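Lovastatin nonaketide synthase mokA (Monascus pilosus, PDB 6AD3) carries out the iterative nine-step polyketide assembly that begins monacolin K (lovastatin) biosynthesis as a type I polyketide synthase, this chain being its condensation domain. Local coordinates at residues A[304-309]-A[498-503]; A[314-319]-A[328-333]; A[334-339]-A[387-392]; A[352-357]-A[399-404]. The protein carries 1 engineered substitution. All coordinates share one frame; numbering follows the deposited sequence.

Contact 1. Residues A[304-309]-A[498-503]; sequences AIARLD and AFLESY
The flat group in this contact is the peptide joining Ile305 to Ala306, and the methyl CD2 of Leu500 rests over one of its faces. CD2 lies 3.7 Å from Ile305 C and equally far from Ala306 N, so it sits above the C-N bond rather than at a rim. The edges of the strand's peptides are used differently: through their backbones Ala304 and Ala306 are hydrogen-bonded to Val484 and Leu482 of the neighbouring antiparallel strand. The two alanine methyls flank the leucine, Ala304 CB at 4.0 Å and Ala306 CB at 3.8 Å from Leu500 CD2. Strand 301-307 is an outermost strand of the six-stranded sheet in the chain's C-terminal half, and helix 495-512 packs against it, the short axes running within 27° of each other and 8.7 Å apart. Alanine suits both strand positions because a small side chain lets the leucine reach the backbone itself. Leu500 reaches outward with CG trans to its backbone nitrogen (chi1 178°), and one methyl of the branched end, CD2, fits between the two alanine methyls. Ile305 points away from the helix and touches Leu481 and Thr483, while Ala304 also meets Pro496 and Ala306 meets Ile504 of the same helix.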
loop_
_atom_site.group_PDB
_atom_site.type_symbol
_atom_site.label_atom_id
_atom_site.label_comp_id
_atom_site.label_asym_id
_atom_site.label_seq_id
_atom_site.Cartn_x
_atom_site.Cartn_y
_atom_site.Cartn_z
ATOM N N ALA A 304 -5.468 -7.690 -12.351
ATOM C CA ALA A 304 -6.759 -7.427 -12.965
ATOM C C ALA A 304 -7.556 -6.524 -12.035
ATOM O O ALA A 304 -7.388 -6.554 -10.806
ATOM C CB ALA A 304 -7.493 -8.741 -13.227
ATOM N N ILE A 305 -8.394 -5.693 -12.625
ATOM C CA ILE A 305 -9.141 -4.689 -11.882
ATOM C C ILE A 305 -10.603 -4.746 -12.278
ATOM O O ILE A 305 -10.914 -4.915 -13.462
ATOM C CB ILE A 305 -8.643 -3.260 -12.229
ATOM C CG1 ILE A 305 -7.244 -3.036 -11.699
ATOM C CG2 ILE A 305 -9.525 -2.212 -11.618
ATOM C CD1 ILE A 305 -6.617 -1.747 -12.183
ATOM N N ALA A 306 -11.487 -4.631 -11.294
ATOM C CA ALA A 306 -12.955 -4.536 -11.571
ATOM C C ALA A 306 -13.681 -3.671 -10.567
ATOM O O ALA A 306 -13.288 -3.564 -9.421
ATOM C CB ALA A 306 -13.577 -5.903 -11.593
ATOM N N ARG A 307 -14.769 -3.055 -11.021
ATOM C CA ARG A 307 -15.723 -2.397 -10.153
ATOM C C ARG A 307 -16.741 -3.377 -9.677
ATOM O O ARG A 307 -17.307 -4.142 -10.478
ATOM C CB ARG A 307 -16.506 -1.364 -10.948
ATOM C CG ARG A 307 -15.748 -0.166 -11.237
ATOM C CD ARG A 307 -15.971 0.894 -10.199
ATOM N NE ARG A 307 -15.176 1.995 -10.650
ATOM C CZ ARG A 307 -14.501 2.816 -9.887
ATOM N NH1 ARG A 307 -14.762 2.915 -8.604
ATOM N NH2 ARG A 307 -13.732 3.707 -10.469
ATOM N N LEU A 308 -17.100 -3.254 -8.416
ATOM C CA LEU A 308 -18.101 -4.122 -7.829
ATOM C C LEU A 308 -19.475 -3.533 -8.126
ATOM O O LEU A 308 -19.650 -2.317 -8.080
ATOM C CB LEU A 308 -17.890 -4.220 -6.329
ATOM C CG LEU A 308 -18.772 -5.190 -5.582
ATOM C CD1 LEU A 308 -18.508 -6.638 -5.982
ATOM C CD2 LEU A 308 -18.594 -5.000 -4.077
ATOM N N ASP A 309 -20.404 -4.417 -8.502
ATOM C CA ASP A 309 -21.828 -4.092 -8.661
ATOM C C ASP A 309 -22.343 -3.295 -7.464
ATOM O O ASP A 309 -22.162 -3.708 -6.328
ATOM C CB ASP A 309 -22.607 -5.402 -8.789
ATOM C CG ASP A 309 -24.108 -5.184 -8.928
ATOM O OD1 ASP A 309 -24.577 -5.025 -10.053
ATOM O OD2 ASP A 309 -24.809 -5.307 -7.934
ATOM N N ALA A 498 -9.353 -14.539 -12.996
ATOM C CA ALA A 498 -10.062 -15.704 -12.501
ATOM C C ALA A 498 -10.293 -15.606 -10.966
ATOM O O ALA A 498 -11.389 -15.817 -10.480
ATOM C CB ALA A 498 -9.309 -16.984 -12.859
ATOM N N PHE A 499 -9.286 -15.150 -10.231
ATOM C CA PHE A 499 -9.446 -14.903 -8.802
ATOM C C PHE A 499 -10.446 -13.813 -8.505
ATOM O O PHE A 499 -11.324 -13.960 -7.663
ATOM C CB PHE A 499 -8.101 -14.554 -8.159
ATOM C CG PHE A 499 -8.164 -14.431 -6.671
ATOM C CD1 PHE A 499 -8.542 -13.247 -6.073
ATOM C CD2 PHE A 499 -7.825 -15.487 -5.858
ATOM C CE1 PHE A 499 -8.607 -13.136 -4.690
ATOM C CE2 PHE A 499 -7.868 -15.366 -4.476
ATOM C CZ PHE A 499 -8.293 -14.187 -3.893
ATOM N N LEU A 500 -10.347 -12.725 -9.238
ATOM C CA LEU A 500 -11.236 -11.595 -9.040
ATOM C C LEU A 500 -12.685 -11.972 -9.326
ATOM O O LEU A 500 -13.600 -11.603 -8.557
ATOM C CB LEU A 500 -10.758 -10.442 -9.927
ATOM C CG LEU A 500 -11.463 -9.124 -10.019
ATOM C CD1 LEU A 500 -11.655 -8.536 -8.644
ATOM C CD2 LEU A 500 -10.647 -8.204 -10.903
ATOM N N GLU A 501 -12.904 -12.785 -10.358
ATOM C CA GLU A 501 -14.248 -13.235 -10.684
ATOM C C GLU A 501 -14.794 -14.105 -9.564
ATOM O O GLU A 501 -15.967 -14.019 -9.231
ATOM C CB GLU A 501 -14.263 -14.000 -12.009
ATOM C CG GLU A 501 -14.125 -13.075 -13.223
ATOM C CD GLU A 501 -14.016 -13.813 -14.551
ATOM O OE1 GLU A 501 -14.082 -13.112 -15.590
ATOM O OE2 GLU A 501 -13.651 -15.035 -14.576
ATOM N N SER A 502 -13.976 -15.039 -9.084
ATOM C CA SER A 502 -14.381 -15.907 -7.955
ATOM C C SER A 502 -14.670 -15.131 -6.676
ATOM O O SER A 502 -15.597 -15.446 -5.930
ATOM C CB SER A 502 -13.338 -16.992 -7.695
ATOM O OG SER A 502 -13.339 -17.916 -8.763
ATOM N N TYR A 503 -13.903 -14.066 -6.456
ATOM C CA TYR A 503 -14.080 -13.230 -5.292
ATOM C C TYR A 503 -15.381 -12.441 -5.385
ATOM O O TYR A 503 -16.167 -12.398 -4.425
ATOM C CB TYR A 503 -12.866 -12.302 -5.151
ATOM C CG TYR A 503 -12.922 -11.413 -3.929
ATOM C CD1 TYR A 503 -12.978 -11.955 -2.642
ATOM C CD2 TYR A 503 -12.894 -10.041 -4.058
ATOM C CE1 TYR A 503 -13.039 -11.146 -1.518
ATOM C CE2 TYR A 503 -12.995 -9.214 -2.939
ATOM C CZ TYR A 503 -13.034 -9.778 -1.671
ATOM O OH TYR A 503 -13.150 -8.963 -0.566
#

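Contact 2. Residues A[314-319]-A[328-333]; sequences FRIRER and MQFYLA
Ile316 turns both CG1 and CG2 to the Phe330 ring because chi1 of -71° sets CG1 beside the backbone N and CG2 opposite it, while the extended chi2 of 170° carries CD1 on to Tyr331. On the other helix Phe330 and Tyr331 take different first torsions, CG trans to the backbone N in the phenylalanine and beside it in the tyrosine, so that neighbouring residues both present rings to the one isoleucine. CG1 stands over a face of the Phe330 ring in a CH-pi contact, 4.0 Å from the centroid, and Ile316 CG2 lies 3.7 Å from Phe330 CG, over the same ring. The tip, Ile316 CD1, comes within 3.5 Å of Tyr331 CE1 and 3.7 Å of its OH, while CG2 is shared, overlying a face of that ring too. Branching at CB suits the spot, since CG1 and CG2 can both reach Phe330 while CD1 extends to Tyr331. Arg319 adds its aliphatic root: its CB approaches Phe330 CE2 obliquely at 4.3 Å, and the chain beyond leads away. Phe330 further meets the ring of Phe386. With no hydrogen bond across it, this is apolar packing between two consecutive helices, 310-322 and 327-343, joined by a short loop, with short axes at 108°.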
loop_
_atom_site.group_PDB
_atom_site.type_symbol
_atom_site.label_atom_id
_atom_site.label_comp_id
_atom_site.label_asym_id
_atom_site.label_seq_id
_atom_site.Cartn_x
_atom_site.Cartn_y
_atom_site.Cartn_z
ATOM N N PHE A 314 -24.148 -2.548 -1.706
ATOM C CA PHE A 314 -25.263 -2.195 -0.818
ATOM C C PHE A 314 -25.572 -3.318 0.156
ATOM O O PHE A 314 -25.733 -3.074 1.367
ATOM C CB PHE A 314 -26.498 -1.815 -1.647
ATOM C CG PHE A 314 -27.762 -1.652 -0.824
ATOM C CD1 PHE A 314 -27.998 -0.473 -0.136
ATOM C CD2 PHE A 314 -28.626 -2.696 -0.671
ATOM C CE1 PHE A 314 -29.131 -0.332 0.641
ATOM C CE2 PHE A 314 -29.783 -2.559 0.081
ATOM C CZ PHE A 314 -30.038 -1.368 0.721
ATOM N N ARG A 315 -25.694 -4.557 -0.335
ATOM C CA ARG A 315 -25.968 -5.684 0.537
ATOM C C ARG A 315 -24.851 -5.879 1.551
ATOM O O ARG A 315 -25.093 -6.243 2.698
ATOM C CB ARG A 315 -26.162 -6.972 -0.272
ATOM C CG ARG A 315 -27.441 -6.967 -1.085
ATOM C CD ARG A 315 -27.784 -8.325 -1.669
ATOM N NE ARG A 315 -28.854 -8.130 -2.644
ATOM C CZ ARG A 315 -28.650 -7.986 -3.945
ATOM N NH1 ARG A 315 -27.491 -8.394 -4.470
ATOM N NH2 ARG A 315 -29.662 -7.616 -4.741
ATOM N N ILE A 316 -23.628 -5.672 1.121
ATOM C CA ILE A 316 -22.529 -5.783 2.040
ATOM C C ILE A 316 -22.613 -4.722 3.158
ATOM O O ILE A 316 -22.418 -5.033 4.324
ATOM C CB ILE A 316 -21.191 -5.731 1.288
ATOM C CG1 ILE A 316 -21.016 -7.032 0.499
ATOM C CG2 ILE A 316 -20.023 -5.555 2.274
ATOM C CD1 ILE A 316 -19.829 -6.984 -0.470
ATOM N N ARG A 317 -22.978 -3.499 2.827
ATOM C CA ARG A 317 -23.134 -2.485 3.876
ATOM C C ARG A 317 -24.239 -2.874 4.831
ATOM O O ARG A 317 -24.081 -2.761 6.043
ATOM C CB ARG A 317 -23.408 -1.099 3.288
ATOM C CG ARG A 317 -22.235 -0.537 2.498
ATOM C CD ARG A 317 -22.397 0.957 2.199
ATOM N NE ARG A 317 -23.627 1.259 1.483
ATOM C CZ ARG A 317 -23.768 1.152 0.167
ATOM N NH1 ARG A 317 -22.740 0.797 -0.576
ATOM N NH2 ARG A 317 -24.926 1.454 -0.402
ATOM N N GLU A 318 -25.345 -3.383 4.291
ATOM C CA GLU A 318 -26.506 -3.755 5.140
ATOM C C GLU A 318 -26.164 -4.885 6.086
ATOM O O GLU A 318 -26.460 -4.817 7.280
ATOM C CB GLU A 318 -27.728 -4.135 4.285
ATOM C CG GLU A 318 -28.198 -2.990 3.423
ATOM C CD GLU A 318 -28.444 -1.717 4.232
ATOM O OE1 GLU A 318 -27.582 -0.785 4.211
ATOM O OE2 GLU A 318 -29.423 -1.712 4.980
ATOM N N ARG A 319 -25.640 -5.980 5.541
ATOM C CA ARG A 319 -25.371 -7.178 6.331
ATOM C C ARG A 319 -24.191 -6.935 7.329
ATOM O O ARG A 319 -24.231 -7.414 8.430
ATOM C CB ARG A 319 -25.094 -8.406 5.418
ATOM C CG ARG A 319 -26.210 -8.791 4.388
ATOM C CD ARG A 319 -27.656 -8.592 4.836
ATOM N NE ARG A 319 -28.105 -9.626 5.786
ATOM C CZ ARG A 319 -28.736 -10.747 5.457
ATOM N NH1 ARG A 319 -29.024 -11.050 4.178
ATOM N NH2 ARG A 319 -28.983 -11.632 6.405
ATOM N N MET A 328 -15.304 -3.275 5.474
ATOM C CA MET A 328 -13.919 -3.773 5.380
ATOM C C MET A 328 -13.784 -5.178 5.919
ATOM O O MET A 328 -13.194 -6.049 5.270
ATOM C CB MET A 328 -12.938 -2.876 6.126
ATOM C CG MET A 328 -11.480 -3.312 5.906
ATOM S SD MET A 328 -10.896 -4.581 7.075
ATOM C CE MET A 328 -10.202 -3.549 8.365
ATOM N N GLN A 329 -14.408 -5.435 7.061
ATOM C CA GLN A 329 -14.294 -6.736 7.680
ATOM C C GLN A 329 -15.002 -7.812 6.886
ATOM O O GLN A 329 -14.533 -8.926 6.824
ATOM C CB GLN A 329 -14.803 -6.696 9.094
ATOM C CG GLN A 329 -13.915 -5.873 10.003
ATOM C CD GLN A 329 -14.657 -5.288 11.212
ATOM O OE1 GLN A 329 -15.873 -5.433 11.359
ATOM N NE2 GLN A 329 -13.946 -4.489 11.978
ATOM N N PHE A 330 -16.075 -7.433 6.200
ATOM C CA PHE A 330 -16.780 -8.349 5.281
ATOM C C PHE A 330 -15.881 -8.713 4.072
ATOM O O PHE A 330 -15.679 -9.909 3.740
ATOM C CB PHE A 330 -18.096 -7.683 4.788
ATOM C CG PHE A 330 -19.083 -8.654 4.135
ATOM C CD1 PHE A 330 -18.793 -9.257 2.900
ATOM C CD2 PHE A 330 -20.316 -8.866 4.684
ATOM C CE1 PHE A 330 -19.723 -10.067 2.273
ATOM C CE2 PHE A 330 -21.214 -9.703 4.087
ATOM C CZ PHE A 330 -20.929 -10.319 2.893
ATOM N N TYR A 331 -15.257 -7.703 3.471
ATOM C CA TYR A 331 -14.401 -7.951 2.336
ATOM C C TYR A 331 -13.205 -8.867 2.769
ATOM O O TYR A 331 -12.785 -9.760 2.025
ATOM C CB TYR A 331 -13.923 -6.624 1.738
ATOM C CG TYR A 331 -14.999 -5.851 1.046
ATOM C CD1 TYR A 331 -15.545 -6.318 -0.138
ATOM C CD2 TYR A 331 -15.458 -4.609 1.535
ATOM C CE1 TYR A 331 -16.584 -5.656 -0.755
ATOM C CE2 TYR A 331 -16.474 -3.915 0.889
ATOM C CZ TYR A 331 -16.992 -4.427 -0.304
ATOM O OH TYR A 331 -18.043 -3.814 -0.981
ATOM N N LEU A 332 -12.669 -8.617 3.967
ATOM C CA LEU A 332 -11.506 -9.364 4.466
ATOM C C LEU A 332 -11.913 -10.811 4.759
ATOM O O LEU A 332 -11.244 -11.751 4.362
ATOM C CB LEU A 332 -10.978 -8.704 5.731
ATOM C CG LEU A 332 -9.918 -9.547 6.472
ATOM C CD1 LEU A 332 -8.689 -9.783 5.618
ATOM C CD2 LEU A 332 -9.535 -8.864 7.761
ATOM N N ALA A 333 -13.057 -10.974 5.408
ATOM C CA ALA A 333 -13.546 -12.290 5.711
ATOM C C ALA A 333 -13.791 -13.114 4.454
ATOM O O ALA A 333 -13.462 -14.278 4.421
ATOM C CB ALA A 333 -14.823 -12.215 6.585
#

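Contact 3. Residues A[334-339]-A[387-392]; sequences AYHVLL and GEHLVA
Of residues 334-339, His336 is the first to touch the other helix, making the polar link to His389. Its CG is trans to the backbone N (chi1 167°), which carries the imidazole out toward helix 386-401. There His336 ND1 lies 2.9 Å from His389 NE2 in a hydrogen bond that is distinctly bent, at 137°. The rings meet rim to rim, each nitrogen at the edge of the other ring and near its plane, with the planes turned 43° apart and the centroids separated by 4.9 Å. Neither ring covers the other. Phe377 stacks on the His336 ring, and the rings of Phe348 and Phe380 also meet it. His336 touches Ile350 of strand 348-354 as well, so in this buried part of the condensation domain helix 327-343 lies between the sheet and helix 386-401. Val337 follows and supplies the apolar share. Its CG2, on the side of its own backbone N, comes 3.5 Å from His389 CD2 and 3.7 Å from His389 NE2, approaching obliquely. Leu518, near the end of the chain, touches both Val337 and His389. A flat, two-nitrogen side chain suits these positions because it can bond at one edge and pack with carbon elsewhere. Chemically, one facing nitrogen must carry a hydrogen and the other accept it; if the pair is neutral, the two tautomers must therefore be matched.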
loop_
_atom_site.group_PDB
_atom_site.type_symbol
_atom_site.label_atom_id
_atom_site.label_comp_id
_atom_site.label_asym_id
_atom_site.label_seq_id
_atom_site.Cartn_x
_atom_site.Cartn_y
_atom_site.Cartn_z
ATOM N N ALA A 334 -14.382 -12.500 3.430
ATOM C CA ALA A 334 -14.661 -13.168 2.206
ATOM C C ALA A 334 -13.352 -13.523 1.454
ATOM O O ALA A 334 -13.228 -14.591 0.852
ATOM C CB ALA A 334 -15.583 -12.303 1.355
ATOM N N TYR A 335 -12.366 -12.644 1.539
ATOM C CA TYR A 335 -11.054 -12.888 0.946
ATOM C C TYR A 335 -10.402 -14.091 1.606
ATOM O O TYR A 335 -9.891 -14.987 0.918
ATOM C CB TYR A 335 -10.195 -11.639 1.108
ATOM C CG TYR A 335 -8.780 -11.736 0.625
ATOM C CD1 TYR A 335 -8.504 -11.977 -0.691
ATOM C CD2 TYR A 335 -7.765 -11.226 1.401
ATOM C CE1 TYR A 335 -7.202 -11.869 -1.175
ATOM C CE2 TYR A 335 -6.466 -11.114 0.925
ATOM C CZ TYR A 335 -6.193 -11.464 -0.352
ATOM O OH TYR A 335 -4.886 -11.333 -0.832
ATOM N N HIS A 336 -10.448 -14.135 2.940
ATOM C CA HIS A 336 -9.924 -15.269 3.669
ATOM C C HIS A 336 -10.605 -16.561 3.241
ATOM O O HIS A 336 -9.931 -17.575 2.999
ATOM C CB HIS A 336 -10.095 -15.069 5.171
ATOM C CG HIS A 336 -9.868 -16.309 5.959
ATOM N ND1 HIS A 336 -10.908 -17.101 6.408
ATOM C CD2 HIS A 336 -8.733 -17.002 6.201
ATOM C CE1 HIS A 336 -10.417 -18.205 6.938
ATOM N NE2 HIS A 336 -9.100 -18.177 6.822
ATOM N N VAL A 337 -11.947 -16.545 3.155
ATOM C CA VAL A 337 -12.676 -17.758 2.752
ATOM C C VAL A 337 -12.289 -18.250 1.359
ATOM O O VAL A 337 -12.024 -19.422 1.167
ATOM C CB VAL A 337 -14.189 -17.542 2.796
ATOM C CG1 VAL A 337 -14.924 -18.725 2.186
ATOM C CG2 VAL A 337 -14.631 -17.290 4.239
ATOM N N LEU A 338 -12.096 -17.333 0.411
ATOM C CA LEU A 338 -11.720 -17.722 -0.909
ATOM C C LEU A 338 -10.300 -18.297 -0.931
ATOM O O LEU A 338 -10.027 -19.302 -1.592
ATOM C CB LEU A 338 -11.841 -16.529 -1.853
ATOM C CG LEU A 338 -11.477 -16.830 -3.295
ATOM C CD1 LEU A 338 -12.264 -18.019 -3.838
ATOM C CD2 LEU A 338 -11.717 -15.597 -4.147
ATOM N N LEU A 339 -9.388 -17.674 -0.188
ATOM C CA LEU A 339 -8.034 -18.167 -0.127
ATOM C C LEU A 339 -8.019 -19.577 0.449
ATOM O O LEU A 339 -7.276 -20.447 -0.026
ATOM C CB LEU A 339 -7.156 -17.253 0.697
ATOM C CG LEU A 339 -6.832 -15.901 0.043
ATOM C CD1 LEU A 339 -6.211 -14.958 1.066
ATOM C CD2 LEU A 339 -5.886 -16.080 -1.105
ATOM N N GLY A 387 -21.872 -15.410 8.428
ATOM C CA GLY A 387 -22.192 -14.438 9.452
ATOM C C GLY A 387 -21.353 -14.617 10.698
ATOM O O GLY A 387 -20.920 -13.636 11.310
ATOM N N GLU A 388 -21.220 -15.860 11.144
ATOM C CA GLU A 388 -20.378 -16.187 12.294
ATOM C C GLU A 388 -18.909 -15.831 12.041
ATOM O O GLU A 388 -18.231 -15.301 12.909
ATOM C CB GLU A 388 -20.512 -17.678 12.639
ATOM C CG GLU A 388 -21.936 -18.041 13.048
ATOM C CD GLU A 388 -22.163 -19.541 13.242
ATOM O OE1 GLU A 388 -21.530 -20.357 12.565
ATOM O OE2 GLU A 388 -23.114 -19.880 13.967
ATOM N N HIS A 389 -18.454 -16.098 10.831
ATOM C CA HIS A 389 -17.067 -15.835 10.459
ATOM C C HIS A 389 -16.821 -14.340 10.378
ATOM O O HIS A 389 -15.724 -13.864 10.681
ATOM C CB HIS A 389 -16.787 -16.476 9.139
ATOM C CG HIS A 389 -15.351 -16.424 8.731
ATOM N ND1 HIS A 389 -14.335 -16.897 9.532
ATOM C CD2 HIS A 389 -14.783 -16.095 7.552
ATOM C CE1 HIS A 389 -13.206 -16.908 8.842
ATOM N NE2 HIS A 389 -13.444 -16.376 7.653
ATOM N N LEU A 390 -17.836 -13.605 9.940
ATOM C CA LEU A 390 -17.755 -12.153 9.879
ATOM C C LEU A 390 -17.572 -11.569 11.262
ATOM O O LEU A 390 -16.714 -10.694 11.504
ATOM C CB LEU A 390 -19.028 -11.592 9.235
ATOM C CG LEU A 390 -19.162 -10.080 9.189
ATOM C CD1 LEU A 390 -18.002 -9.416 8.460
ATOM C CD2 LEU A 390 -20.473 -9.693 8.528
ATOM N N VAL A 391 -18.359 -12.048 12.215
ATOM C CA VAL A 391 -18.247 -11.525 13.553
ATOM C C VAL A 391 -16.889 -11.888 14.132
ATOM O O VAL A 391 -16.238 -11.067 14.786
ATOM C CB VAL A 391 -19.406 -12.055 14.432
ATOM C CG1 VAL A 391 -19.120 -11.833 15.917
ATOM C CG2 VAL A 391 -20.698 -11.355 14.029
ATOM N N ALA A 392 -16.441 -13.112 13.892
ATOM C CA ALA A 392 -15.137 -13.538 14.439
ATOM C C ALA A 392 -14.003 -12.745 13.794
ATOM O O ALA A 392 -13.029 -12.378 14.446
ATOM C CB ALA A 392 -14.922 -15.022 14.245
#

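Contact 4. Residues A[352-357]-A[399-404]; sequences LADTNR and EAMQHA
The polar link between Asp354 and Ala404 runs through a water, which donates to Asp354 OD2 at 2.8 Å and to Ala404 O at 2.6 Å. The same OD2 accepts from Asn356 N at 3.0 Å, the N-H coming from 57° out of the carboxylate plane, so two donors hold that oxygen. This second bond makes an Asx turn where strand 348-354 leaves the six-stranded sheet; it overlaps an ST turn in which Thr355 OG1 accepts from Arg357 N. Asn356 takes a left-handed backbone conformation, which asparagine tolerates well. The side chain of Arg357 forms a salt bridge with Asp212, just before helix 213-227. Van der Waals contact comes from Met401 of the segment 399-404, whose bent chain brings CE 3.2 Å and SD 3.6 Å from Asp354 OD1; a flexible thioether suits such a reach. Ala404 CB lies looser, 4.2 Å from Asp354 OD2, and its small methyl fits beside the carboxylate.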
loop_
_atom_site.group_PDB
_atom_site.type_symbol
_atom_site.label_atom_id
_atom_site.label_comp_id
_atom_site.label_asym_id
_atom_site.label_seq_id
_atom_site.Cartn_x
_atom_site.Cartn_y
_atom_site.Cartn_z
ATOM N N LEU A 352 -2.715 -7.366 6.773
ATOM C CA LEU A 352 -3.718 -6.322 6.658
ATOM C C LEU A 352 -3.048 -4.951 6.630
ATOM O O LEU A 352 -2.245 -4.616 7.518
ATOM C CB LEU A 352 -4.708 -6.415 7.824
ATOM C CG LEU A 352 -5.726 -5.274 7.966
ATOM C CD1 LEU A 352 -6.727 -5.275 6.828
ATOM C CD2 LEU A 352 -6.473 -5.345 9.295
ATOM N N ALA A 353 -3.197 -4.248 5.520
ATOM C CA ALA A 353 -2.606 -2.933 5.416
ATOM C C ALA A 353 -3.244 -2.023 6.459
ATOM O O ALA A 353 -4.457 -2.131 6.763
ATOM C CB ALA A 353 -2.824 -2.345 3.991
ATOM N N ASP A 354 -2.429 -1.151 7.063
ATOM C CA ASP A 354 -2.926 -0.185 8.012
ATOM C C ASP A 354 -2.113 1.099 7.855
ATOM O O ASP A 354 -0.903 1.035 7.690
ATOM C CB ASP A 354 -2.809 -0.711 9.448
ATOM C CG ASP A 354 -3.457 0.226 10.435
ATOM O OD1 ASP A 354 -4.707 0.266 10.466
ATOM O OD2 ASP A 354 -2.739 0.906 11.164
ATOM N N THR A 355 -2.769 2.245 7.894
ATOM C CA THR A 355 -2.062 3.508 7.728
ATOM C C THR A 355 -1.059 3.819 8.835
ATOM O O THR A 355 -0.123 4.591 8.612
ATOM C CB THR A 355 -3.008 4.708 7.671
ATOM O OG1 THR A 355 -3.714 4.811 8.919
ATOM C CG2 THR A 355 -3.955 4.631 6.485
ATOM N N ASN A 356 -1.277 3.269 10.018
ATOM C CA ASN A 356 -0.466 3.586 11.195
ATOM C C ASN A 356 -0.482 5.103 11.499
ATOM O O ASN A 356 0.498 5.666 11.897
ATOM C CB ASN A 356 0.961 3.045 11.073
ATOM C CG ASN A 356 1.595 2.715 12.426
ATOM O OD1 ASN A 356 2.751 2.327 12.496
ATOM N ND2 ASN A 356 0.841 2.856 13.486
ATOM N N ARG A 357 -1.616 5.735 11.256
ATOM C CA ARG A 357 -1.813 7.120 11.623
ATOM C C ARG A 357 -2.968 7.150 12.616
ATOM O O ARG A 357 -4.079 6.828 12.270
ATOM C CB ARG A 357 -2.140 7.938 10.387
ATOM C CG ARG A 357 -0.992 8.054 9.403
ATOM C CD ARG A 357 -1.477 8.588 8.079
ATOM N NE ARG A 357 -0.513 8.535 6.985
ATOM C CZ ARG A 357 0.147 9.589 6.524
ATOM N NH1 ARG A 357 -0.016 10.765 7.085
ATOM N NH2 ARG A 357 0.975 9.472 5.504
ATOM N N GLU A 399 -8.897 -6.728 17.754
ATOM C CA GLU A 399 -7.788 -7.098 18.630
ATOM C C GLU A 399 -6.444 -6.699 18.001
ATOM O O GLU A 399 -5.581 -6.153 18.663
ATOM C CB GLU A 399 -7.833 -8.583 18.922
ATOM C CG GLU A 399 -6.900 -9.024 20.023
ATOM C CD GLU A 399 -6.991 -10.518 20.249
ATOM O OE1 GLU A 399 -6.313 -11.276 19.524
ATOM O OE2 GLU A 399 -7.803 -10.926 21.085
ATOM N N ALA A 400 -6.282 -6.971 16.717
ATOM C CA ALA A 400 -5.082 -6.558 16.003
ATOM C C ALA A 400 -4.858 -5.049 16.149
ATOM O O ALA A 400 -3.737 -4.616 16.286
ATOM C CB ALA A 400 -5.156 -6.949 14.539
ATOM N N MET A 401 -5.933 -4.265 16.088
ATOM C CA MET A 401 -5.829 -2.810 16.069
ATOM C C MET A 401 -5.424 -2.249 17.432
ATOM O O MET A 401 -4.830 -1.162 17.510
ATOM C CB MET A 401 -7.151 -2.176 15.610
ATOM C CG MET A 401 -7.452 -2.413 14.146
ATOM S SD MET A 401 -6.125 -1.877 13.054
ATOM C CE MET A 401 -6.154 -0.125 13.311
ATOM N N GLN A 402 -5.526 -3.061 18.469
ATOM C CA GLN A 402 -4.947 -2.697 19.746
ATOM C C GLN A 402 -3.422 -2.805 19.773
ATOM O O GLN A 402 -2.797 -2.449 20.763
ATOM C CB GLN A 402 -5.563 -3.556 20.850
ATOM C CG GLN A 402 -7.043 -3.298 21.023
ATOM C CD GLN A 402 -7.680 -4.285 21.962
ATOM O OE1 GLN A 402 -7.166 -5.380 22.162
ATOM N NE2 GLN A 402 -8.801 -3.903 22.553
ATOM N N HIS A 403 -2.847 -3.463 18.771
ATOM C CA HIS A 403 -1.424 -3.734 18.775
ATOM C C HIS A 403 -0.877 -3.331 17.425
ATOM O O HIS A 403 0.022 -3.965 16.918
ATOM C CB HIS A 403 -1.148 -5.231 18.996
ATOM C CG HIS A 403 -1.780 -5.777 20.240
ATOM N ND1 HIS A 403 -1.354 -5.421 21.496
ATOM C CD2 HIS A 403 -2.853 -6.580 20.422
ATOM C CE1 HIS A 403 -2.110 -6.013 22.403
ATOM N NE2 HIS A 403 -3.005 -6.752 21.778
ATOM N N ALA A 404 -1.418 -2.271 16.859
ATOM C CA ALA A 404 -1.104 -1.925 15.465
ATOM C C ALA A 404 0.209 -1.141 15.258
ATOM O O ALA A 404 0.584 -0.905 14.130
ATOM C CB ALA A 404 -2.247 -1.135 14.849
HETATM O O HOH W 1 -0.104 0.091 11.780
#

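From the N terminus, residues 304-309 come first and wait longest for their partner. Contact 2 closes a short loop almost at once, tying helix 310-322 to helix 327-343. The next turns of that helix, 334-339, open contact 3, and strand 348-354 opens contact 4 before helix 386-401 closes contact 3 and, with the residues that follow it, contact 4, so these two cross. Contact 1 closes last, when helix 495-512 reaches edge strand 301-307, and the other three nest inside its loop. Contacts 1, 2 and 3 touch one another, Tyr503 OH probably bonding Tyr331 O. Contact 4 reaches the same six-stranded sheet as contact 1, at strand 348-354, without touching contact 1; Met328 and Leu352 join it to contact 2.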